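PDB 5U75: enterotoxin-like toxin X, which inhibits phagocytosis and killing by human neutrophils by binding several of their surface glycoproteins in a sialic acid-dependent manner. Local coordinates for residues N41-K46 with L92-H97; Y77-N82 with I104-Y109; G127-E132 with V144-D149. All coordinates share one frame; numbering follows the deposited sequence.

Interaction 1 (N41-K46 with L92-H97)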
# COMPACT_ATOMS: atom_id res chain seq x y z
N ASN A 41 15.03 2.38 -1.73
CA ASN A 41 15.80 2.99 -2.84
C ASN A 41 16.12 4.48 -2.67
O ASN A 41 16.04 5.25 -3.63
CB ASN A 41 15.06 2.82 -4.17
CG ASN A 41 14.91 1.38 -4.59
OD1 ASN A 41 15.62 0.50 -4.12
ND2 ASN A 41 13.99 1.14 -5.51
N GLY A 42 16.45 4.91 -1.46
CA GLY A 42 16.75 6.33 -1.25
C GLY A 42 15.54 7.24 -1.03
O GLY A 42 15.71 8.43 -0.75
N LYS A 43 14.32 6.70 -1.15
CA LYS A 43 13.13 7.42 -0.75
C LYS A 43 12.80 7.04 0.66
O LYS A 43 13.18 5.97 1.11
CB LYS A 43 11.97 7.08 -1.66
CG LYS A 43 12.22 7.60 -3.05
CD LYS A 43 10.97 7.49 -3.87
CE LYS A 43 11.12 8.22 -5.20
NZ LYS A 43 12.04 7.57 -6.19
N SER A 44 12.08 7.91 1.36
CA SER A 44 11.71 7.62 2.72
C SER A 44 10.44 8.32 3.11
O SER A 44 10.05 9.32 2.49
CB SER A 44 12.84 8.03 3.68
OG SER A 44 13.07 9.40 3.58
N ASN A 45 9.81 7.80 4.16
CA ASN A 45 8.65 8.41 4.76
C ASN A 45 9.12 9.63 5.56
O ASN A 45 9.73 9.47 6.60
CB ASN A 45 7.94 7.42 5.68
CG ASN A 45 6.71 7.99 6.35
OD1 ASN A 45 5.99 8.82 5.78
ND2 ASN A 45 6.46 7.55 7.57
N LYS A 46 8.87 10.81 5.04
CA LYS A 46 9.19 12.05 5.76
C LYS A 46 7.89 12.73 6.06
O LYS A 46 7.00 12.73 5.22
CB LYS A 46 10.03 12.95 4.87
CG LYS A 46 11.40 12.39 4.58
CD LYS A 46 12.13 13.26 3.58
CE LYS A 46 13.36 12.55 3.04
NZ LYS A 46 14.07 13.36 2.02
N LEU A 92 7.38 0.06 -9.98
CA LEU A 92 6.31 -0.64 -9.27
C LEU A 92 6.80 -1.20 -7.92
O LEU A 92 6.05 -1.22 -6.96
CB LEU A 92 5.68 -1.71 -10.16
CG LEU A 92 4.50 -2.49 -9.56
CD1 LEU A 92 3.42 -1.55 -9.04
CD2 LEU A 92 3.95 -3.42 -10.64
N LYS A 93 8.07 -1.60 -7.82
CA LYS A 93 8.59 -2.05 -6.54
C LYS A 93 8.46 -0.94 -5.52
O LYS A 93 8.02 -1.15 -4.39
CB LYS A 93 10.04 -2.53 -6.63
CG LYS A 93 10.56 -3.09 -5.33
CD LYS A 93 12.01 -3.56 -5.47
CE LYS A 93 12.46 -4.31 -4.23
NZ LYS A 93 13.95 -4.41 -4.21
N GLU A 94 8.83 0.27 -5.94
CA GLU A 94 8.76 1.43 -5.07
C GLU A 94 7.33 1.80 -4.68
O GLU A 94 7.03 2.02 -3.52
CB GLU A 94 9.40 2.60 -5.80
CG GLU A 94 9.67 3.79 -4.94
CD GLU A 94 10.51 4.80 -5.68
OE1 GLU A 94 11.70 4.53 -5.96
OE2 GLU A 94 9.96 5.87 -5.97
N LEU A 95 6.44 1.85 -5.66
CA LEU A 95 5.04 2.24 -5.41
C LEU A 95 4.30 1.19 -4.59
O LEU A 95 3.60 1.51 -3.61
CB LEU A 95 4.35 2.48 -6.76
CG LEU A 95 3.05 3.27 -6.75
CD1 LEU A 95 3.23 4.62 -6.05
CD2 LEU A 95 2.57 3.44 -8.19
N ASP A 96 4.46 -0.07 -4.97
CA ASP A 96 3.99 -1.22 -4.14
C ASP A 96 4.45 -1.09 -2.69
O ASP A 96 3.67 -1.22 -1.74
CB ASP A 96 4.44 -2.54 -4.78
CG ASP A 96 4.15 -3.74 -3.92
OD1 ASP A 96 2.96 -4.12 -3.74
OD2 ASP A 96 5.14 -4.31 -3.40
N HIS A 97 5.73 -0.78 -2.49
CA HIS A 97 6.27 -0.63 -1.16
C HIS A 97 5.57 0.45 -0.36
O HIS A 97 5.11 0.21 0.75
CB HIS A 97 7.78 -0.33 -1.15
CG HIS A 97 8.32 -0.25 0.23
ND1 HIS A 97 8.69 -1.37 0.94
CD2 HIS A 97 8.42 0.79 1.09
CE1 HIS A 97 9.05 -1.02 2.15
NE2 HIS A 97 8.88 0.29 2.27

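Interaction 2 (Y77-N82 with I104-Y109)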
# COMPACT_ATOMS: atom_id res chain seq x y z
N TYR A 77 -14.05 -2.00 8.19
CA TYR A 77 -13.36 -0.76 8.58
C TYR A 77 -12.99 0.02 7.31
O TYR A 77 -12.78 -0.56 6.25
CB TYR A 77 -12.13 -1.07 9.44
CG TYR A 77 -12.57 -1.81 10.67
CD1 TYR A 77 -13.04 -1.12 11.78
CD2 TYR A 77 -12.58 -3.20 10.70
CE1 TYR A 77 -13.48 -1.79 12.91
CE2 TYR A 77 -13.01 -3.89 11.84
CZ TYR A 77 -13.47 -3.17 12.93
OH TYR A 77 -13.92 -3.83 14.06
N THR A 78 -12.94 1.34 7.44
CA THR A 78 -12.73 2.23 6.31
C THR A 78 -11.58 3.21 6.66
O THR A 78 -11.81 4.39 6.86
CB THR A 78 -14.02 3.02 5.96
OG1 THR A 78 -14.50 3.73 7.12
CG2 THR A 78 -15.10 2.06 5.50
N PRO A 79 -10.35 2.68 6.80
CA PRO A 79 -9.22 3.54 7.22
C PRO A 79 -8.94 4.61 6.17
O PRO A 79 -9.08 4.32 5.00
CB PRO A 79 -8.06 2.55 7.38
CG PRO A 79 -8.41 1.39 6.51
CD PRO A 79 -9.91 1.30 6.51
N LYS A 80 -8.60 5.83 6.60
CA LYS A 80 -8.32 6.92 5.67
C LYS A 80 -6.80 7.15 5.67
O LYS A 80 -6.20 7.45 6.71
CB LYS A 80 -9.10 8.18 6.08
N ARG A 81 -6.20 6.92 4.52
CA ARG A 81 -4.75 7.05 4.34
C ARG A 81 -4.49 7.60 2.96
O ARG A 81 -5.30 7.45 2.04
CB ARG A 81 -4.05 5.71 4.50
CG ARG A 81 -4.12 5.09 5.89
CD ARG A 81 -3.36 5.89 6.93
NE ARG A 81 -3.33 5.24 8.24
CZ ARG A 81 -4.30 5.27 9.16
NH1 ARG A 81 -5.44 5.88 8.95
NH2 ARG A 81 -4.12 4.64 10.32
N ASN A 82 -3.36 8.28 2.80
CA ASN A 82 -2.97 8.79 1.51
C ASN A 82 -1.46 8.93 1.45
O ASN A 82 -0.79 8.98 2.49
CB ASN A 82 -3.69 10.12 1.18
CG ASN A 82 -3.44 11.21 2.21
OD1 ASN A 82 -2.31 11.64 2.41
ND2 ASN A 82 -4.51 11.70 2.83
N ILE A 104 -0.04 -0.82 6.32
CA ILE A 104 0.50 -1.22 7.61
C ILE A 104 0.19 -0.18 8.69
O ILE A 104 -0.11 -0.56 9.85
CB ILE A 104 2.03 -1.56 7.54
CG1 ILE A 104 2.22 -2.88 6.79
CG2 ILE A 104 2.65 -1.63 8.95
CD1 ILE A 104 3.66 -3.23 6.46
N SER A 105 0.19 1.11 8.33
CA SER A 105 -0.14 2.19 9.29
C SER A 105 -1.56 2.17 9.86
O SER A 105 -1.82 2.88 10.83
CB SER A 105 0.14 3.59 8.69
OG SER A 105 -0.88 4.00 7.79
N TYR A 106 -2.50 1.43 9.25
CA TYR A 106 -3.81 1.20 9.90
C TYR A 106 -3.96 -0.19 10.54
O TYR A 106 -4.99 -0.48 11.15
CB TYR A 106 -4.99 1.47 8.96
CG TYR A 106 -5.16 0.53 7.79
CD1 TYR A 106 -5.52 -0.82 7.97
CD2 TYR A 106 -5.01 1.00 6.48
CE1 TYR A 106 -5.68 -1.66 6.89
CE2 TYR A 106 -5.20 0.15 5.40
CZ TYR A 106 -5.53 -1.17 5.63
OH TYR A 106 -5.70 -2.01 4.58
N GLY A 107 -2.97 -1.05 10.36
CA GLY A 107 -2.99 -2.40 10.93
C GLY A 107 -2.78 -3.56 9.99
O GLY A 107 -2.77 -4.71 10.45
N LEU A 108 -2.61 -3.32 8.69
CA LEU A 108 -2.37 -4.43 7.77
C LEU A 108 -1.08 -5.17 8.15
O LEU A 108 -0.11 -4.57 8.60
CB LEU A 108 -2.34 -4.00 6.29
CG LEU A 108 -2.55 -5.15 5.30
CD1 LEU A 108 -4.00 -5.64 5.29
CD2 LEU A 108 -2.14 -4.76 3.89
N TYR A 109 -1.12 -6.49 8.02
CA TYR A 109 0.03 -7.38 8.32
C TYR A 109 0.48 -7.45 9.77
O TYR A 109 1.59 -7.93 10.05
CB TYR A 109 1.25 -7.09 7.41
CG TYR A 109 1.00 -7.19 5.93
CD1 TYR A 109 0.19 -8.19 5.38
CD2 TYR A 109 1.63 -6.31 5.06
CE1 TYR A 109 -0.01 -8.28 4.03
CE2 TYR A 109 1.43 -6.40 3.70
CZ TYR A 109 0.61 -7.37 3.18
OH TYR A 109 0.44 -7.44 1.83

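Interaction 3 (G127-E132 with V144-D149). With SIA (N-acetyl-alpha-neuraminic acid), chain B; GAL (beta-D-galactopyranose), chain C; FUC (alpha-L-fucopyranose), chain D.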
# COMPACT_ATOMS: atom_id res chain seq x y z
N GLY A 127 -6.24 2.38 -16.57
CA GLY A 127 -5.31 1.29 -16.33
C GLY A 127 -5.33 0.83 -14.88
O GLY A 127 -5.81 1.53 -13.98
N LYS A 128 -4.84 -0.38 -14.66
CA LYS A 128 -4.62 -0.83 -13.30
C LYS A 128 -3.34 -1.65 -13.10
O LYS A 128 -2.83 -2.25 -14.02
CB LYS A 128 -5.83 -1.64 -12.81
CG LYS A 128 -6.03 -2.95 -13.54
CD LYS A 128 -7.36 -3.56 -13.12
CE LYS A 128 -7.56 -4.91 -13.78
NZ LYS A 128 -8.68 -5.66 -13.13
N TYR A 129 -2.86 -1.61 -11.86
CA TYR A 129 -1.82 -2.49 -11.36
C TYR A 129 -2.37 -3.11 -10.08
O TYR A 129 -2.67 -2.40 -9.11
CB TYR A 129 -0.51 -1.74 -11.07
CG TYR A 129 0.01 -0.93 -12.22
CD1 TYR A 129 0.86 -1.50 -13.18
CD2 TYR A 129 -0.32 0.43 -12.36
CE1 TYR A 129 1.35 -0.76 -14.25
CE2 TYR A 129 0.18 1.19 -13.41
CZ TYR A 129 1.01 0.59 -14.36
OH TYR A 129 1.48 1.35 -15.41
N THR A 130 -2.45 -4.44 -10.08
CA THR A 130 -3.08 -5.17 -8.99
C THR A 130 -2.05 -5.80 -8.07
O THR A 130 -1.16 -6.52 -8.52
CB THR A 130 -4.03 -6.29 -9.53
OG1 THR A 130 -4.98 -5.72 -10.44
CG2 THR A 130 -4.75 -6.98 -8.38
N LEU A 131 -2.19 -5.51 -6.79
CA LEU A 131 -1.32 -5.97 -5.75
C LEU A 131 -2.07 -6.93 -4.85
O LEU A 131 -2.87 -6.52 -4.00
CB LEU A 131 -0.80 -4.79 -4.92
CG LEU A 131 -0.29 -3.59 -5.72
CD1 LEU A 131 0.10 -2.52 -4.71
CD2 LEU A 131 0.88 -3.94 -6.63
N GLU A 132 -1.78 -8.22 -5.01
CA GLU A 132 -2.40 -9.24 -4.18
C GLU A 132 -1.81 -9.23 -2.77
O GLU A 132 -0.61 -9.45 -2.60
CB GLU A 132 -2.23 -10.61 -4.84
CG GLU A 132 -2.81 -10.72 -6.21
CD GLU A 132 -2.79 -12.15 -6.73
OE1 GLU A 132 -3.59 -12.95 -6.20
OE2 GLU A 132 -1.99 -12.46 -7.64
N VAL A 144 8.78 -2.36 -13.49
CA VAL A 144 7.76 -1.72 -14.31
C VAL A 144 7.74 -0.24 -13.95
O VAL A 144 7.74 0.10 -12.77
CB VAL A 144 6.37 -2.36 -14.09
CG1 VAL A 144 5.25 -1.56 -14.75
CG2 VAL A 144 6.38 -3.80 -14.60
N GLU A 145 7.74 0.62 -14.95
CA GLU A 145 7.90 2.06 -14.76
C GLU A 145 6.55 2.75 -14.78
O GLU A 145 5.74 2.55 -15.70
CB GLU A 145 8.85 2.63 -15.82
CG GLU A 145 10.29 2.17 -15.63
CD GLU A 145 11.27 2.74 -16.65
OE1 GLU A 145 10.89 3.58 -17.48
OE2 GLU A 145 12.45 2.35 -16.60
N ILE A 146 6.31 3.56 -13.75
CA ILE A 146 5.03 4.25 -13.53
C ILE A 146 5.30 5.72 -13.20
O ILE A 146 6.03 6.04 -12.25
CB ILE A 146 4.27 3.60 -12.35
CG1 ILE A 146 3.91 2.14 -12.69
CG2 ILE A 146 3.01 4.41 -12.01
CD1 ILE A 146 3.42 1.31 -11.53
N ASN A 147 4.68 6.62 -13.96
CA ASN A 147 4.72 8.03 -13.65
C ASN A 147 3.70 8.27 -12.56
O ASN A 147 2.51 7.97 -12.73
CB ASN A 147 4.42 8.86 -14.90
CG ASN A 147 4.68 10.35 -14.70
OD1 ASN A 147 4.41 10.90 -13.63
ND2 ASN A 147 5.18 11.01 -15.73
N THR A 148 4.15 8.79 -11.42
CA THR A 148 3.23 9.01 -10.28
C THR A 148 2.09 9.98 -10.63
O THR A 148 1.04 9.94 -10.02
CB THR A 148 3.97 9.55 -9.03
OG1 THR A 148 4.62 10.77 -9.37
CG2 THR A 148 4.99 8.57 -8.54
N ASP A 149 2.30 10.85 -11.62
CA ASP A 149 1.27 11.75 -12.09
C ASP A 149 0.18 11.05 -12.95
O ASP A 149 -0.82 11.67 -13.33
CB ASP A 149 1.91 12.90 -12.87
CG ASP A 149 0.93 14.01 -13.20
OD1 ASP A 149 0.25 14.49 -12.29
OD2 ASP A 149 0.82 14.36 -14.39
C1 SIA B . -2.71 -6.25 -13.20
C2 SIA B . -2.33 -6.87 -14.55
C3 SIA B . -3.32 -6.51 -15.66
C4 SIA B . -3.22 -5.03 -16.03
C5 SIA B . -1.78 -4.59 -16.33
C6 SIA B . -0.88 -5.03 -15.19
C7 SIA B . 0.63 -4.79 -15.34
C8 SIA B . 1.40 -5.43 -14.20
C9 SIA B . 2.83 -4.90 -14.13
C10 SIA B . -0.87 -2.56 -17.34
C11 SIA B . -0.92 -1.07 -17.40
N5 SIA B . -1.74 -3.14 -16.50
O1A SIA B . -3.92 -6.13 -12.91
O1B SIA B . -1.79 -5.90 -12.40
O4 SIA B . -4.02 -4.70 -17.17
O6 SIA B . -1.01 -6.43 -14.94
O7 SIA B . 1.10 -5.25 -16.63
O8 SIA B . 0.79 -5.14 -12.94
O9 SIA B . 3.60 -5.77 -13.32
O10 SIA B . -0.04 -3.19 -18.01
C1 GAL C . 0.32 -10.67 -13.04
C2 GAL C . -0.66 -10.04 -14.02
C3 GAL C . -1.31 -8.80 -13.41
C4 GAL C . -1.93 -9.16 -12.06
C5 GAL C . -0.90 -9.80 -11.13
C6 GAL C . -1.55 -10.18 -9.81
O2 GAL C . -0.01 -9.72 -15.24
O3 GAL C . -2.28 -8.29 -14.34
O4 GAL C . -3.03 -10.03 -12.30
O5 GAL C . -0.30 -10.94 -11.76
O6 GAL C . -0.62 -10.76 -8.89
C1 FUC D . -0.27 -15.09 -11.77
C2 FUC D . -1.15 -15.17 -10.53
C3 FUC D . -2.12 -13.99 -10.47
C4 FUC D . -2.93 -13.92 -11.75
C5 FUC D . -1.97 -13.81 -12.93
C6 FUC D . -2.69 -13.75 -14.27
O2 FUC D . -0.36 -15.14 -9.35
O3 FUC D . -2.95 -14.12 -9.32
O4 FUC D . -3.75 -15.09 -11.84
O5 FUC D . -1.05 -14.90 -12.94

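Interaction 1 (N41-K46 with L92-H97)
Asn41 and Glu94 bring the two backbones closest, their CA atoms 7.5 Å apart, where the tip of a small hairpin faces the first turn of helix 92-104. The hairpin pairs strands 39-40 and 43-44, and the backbone angles of Asn41 and Gly42 are those of a type I' turn. Contact is left to three polar side chains, and it illustrates how a light, charged touch can join a short hairpin to a helix. Glu94 leaves the helix with CG anti to its own N (chi1 -168°) and runs on extended, carrying its carboxylate out toward the hairpin. Lys43 approaches it at roughly a right angle; a final bend at chi4 (71°) turns NZ back to the carboxylate. NZ lies 2.7 Å from Glu94 OE2 and 3.1 Å from Glu94 OE1, a salt bridge whose two hydrogen bonds are both weak. Its finer detail is doubtful, because Glu94 was built in two conformations and, in the one described, OE2 sits improbably close to the carbons CD and CE of Lys43. The ammonium also makes a long, weak ion pair with Glu88. On the Asn41 side there is proximity without a bond: ND2 of Asn41 stays 4.1 Å from Glu94 OE1, and the amide and carboxylate planes are inclined by 68°. Glu94 and His97 also touch Ile40 of the other hairpin strand. At the start of the helix, Glu94 N is hydrogen-bonded to Thr91 OG1, and an acidic side chain here probably suits the positive end of the helix dipole. The contact thus ties the two-residue turn of a β-hairpin to the N-terminal turn of helix 92-104 of the β-grasp domain.

Interaction 2 (Y77-N82 with I104-Y109)
Pro79 and Arg81 meet Ser105 and Tyr106 in a surface contact between an outermost strand of the β-grasp sheet and the Schellman motif that ends helix 92-104. The chain leaves the helix through a type I turn from Ile104 to Gly107, and Gly107, with positive phi, closes the motif. This exit is a worked example of one arginine reading both side chain and backbone of a helix end. Arg81 bends at chi2 (-67°) and presents its guanidinium side-on to Ser105, one nitrogen for each of two acceptors. NE donates to Ser105 OG at 2.8 Å, while NH2 donates to Ser105 O at 2.9 Å in a nearly straight bond, although it comes from above that carbonyl's plane. The third corner is held too, since NH1 donates to Lys80 O at 2.8 Å; all three partners lie close to the guanidinium plane, which should fix its rotation. Ser105 OG in turn is hydrogen-bonded to Ala102 O. Tyr106 does not stack on the guanidinium: the planes are 80° apart, and its CB lies over the rim of one guanidinium face. Its ring packs on Phe156 and Leu158 of the sheet, with OH hydrogen-bonded to His103 ND1. Over one face of that ring sits Pro79, in a CH-pi contact that places CG 3.5 Å from the Tyr106 ring centroid.

Interaction 3 (G127-E132 with V144-D149)
Tyr129 and Ile146 form the tight part of this contact, their side chains reaching from opposite directions to meet between strands 128-132 and 145-147. Ile146 CD1 stands over the centre of the Tyr129 ring, 3.7 Å from its centroid and only 10° off the ring normal, a well-centred CH-pi contact. CG1 of the same isoleucine lies against the phenol end of the ring. The rest is looser. Val144 CG1 comes obliquely to Tyr129 CE1 at 4.0 Å, Glu145 turns its CB away into an exposed position, and the two strands, with CA atoms of Tyr129 and Ile146 9.9 Å apart, share no hydrogen bond. On the outer side the glycan takes over the contacts. Sialic acid O8 approaches the Tyr129 ring near its plane, at the edge, while Val144 CG2 touches the end of the glycerol tail, 3.6 Å from sialic acid O9. Strand 128-132 supplies much of the polar grip. Thr130 binds both oxygens of the sugar carboxylate: its N donates to sialic acid O1B in a nearly straight bond (166°), and its OG1, set anti to the carbonyl carbon by chi1 of -54°, donates to sialic acid O1A at 2.7 Å. Next to it, the sialic acid N5 donates to Lys128 O at 2.9 Å. Further along, Glu132 OE2 accepts short hydrogen bonds from galactose O6 and fucose O3; Lys135 also bonds the fucose. Within the V-shaped site for sialyl Lewis X, then, Thr130 N and OG1 direct the acidic sugar's carboxylate, Arg141, hydrogen-bonded to the sialic acid, probably adds electrostatic attraction, and Glu132 accepts from hydroxyls of the neutral sugars, which implies recognition by directed hydrogen bonds and charge together, beside the apolar packing of Tyr129, Val144 and Ile146.

Overall arrangement
Helix 92-104 is the common thread. Interaction 1 sits on its first turn and interaction 2 on its exit, with centres about 17 Å apart on opposite sides of the chain's centre; their segments alternate along the chain, though the contacts do not touch. Interaction 3 follows both in sequence. It touches interaction 1, about 13 Å away between centres, where Leu92 packs on Ile146 and pairs its backbone with Val144. Interactions 2 and 3, about 20 Å apart between centres, reach the two outermost strands of one five-stranded mixed sheet, 75-86 and 128-132. The glycan site therefore occupies one margin of the β-grasp domain, joined through the helix start to hairpin 39-44.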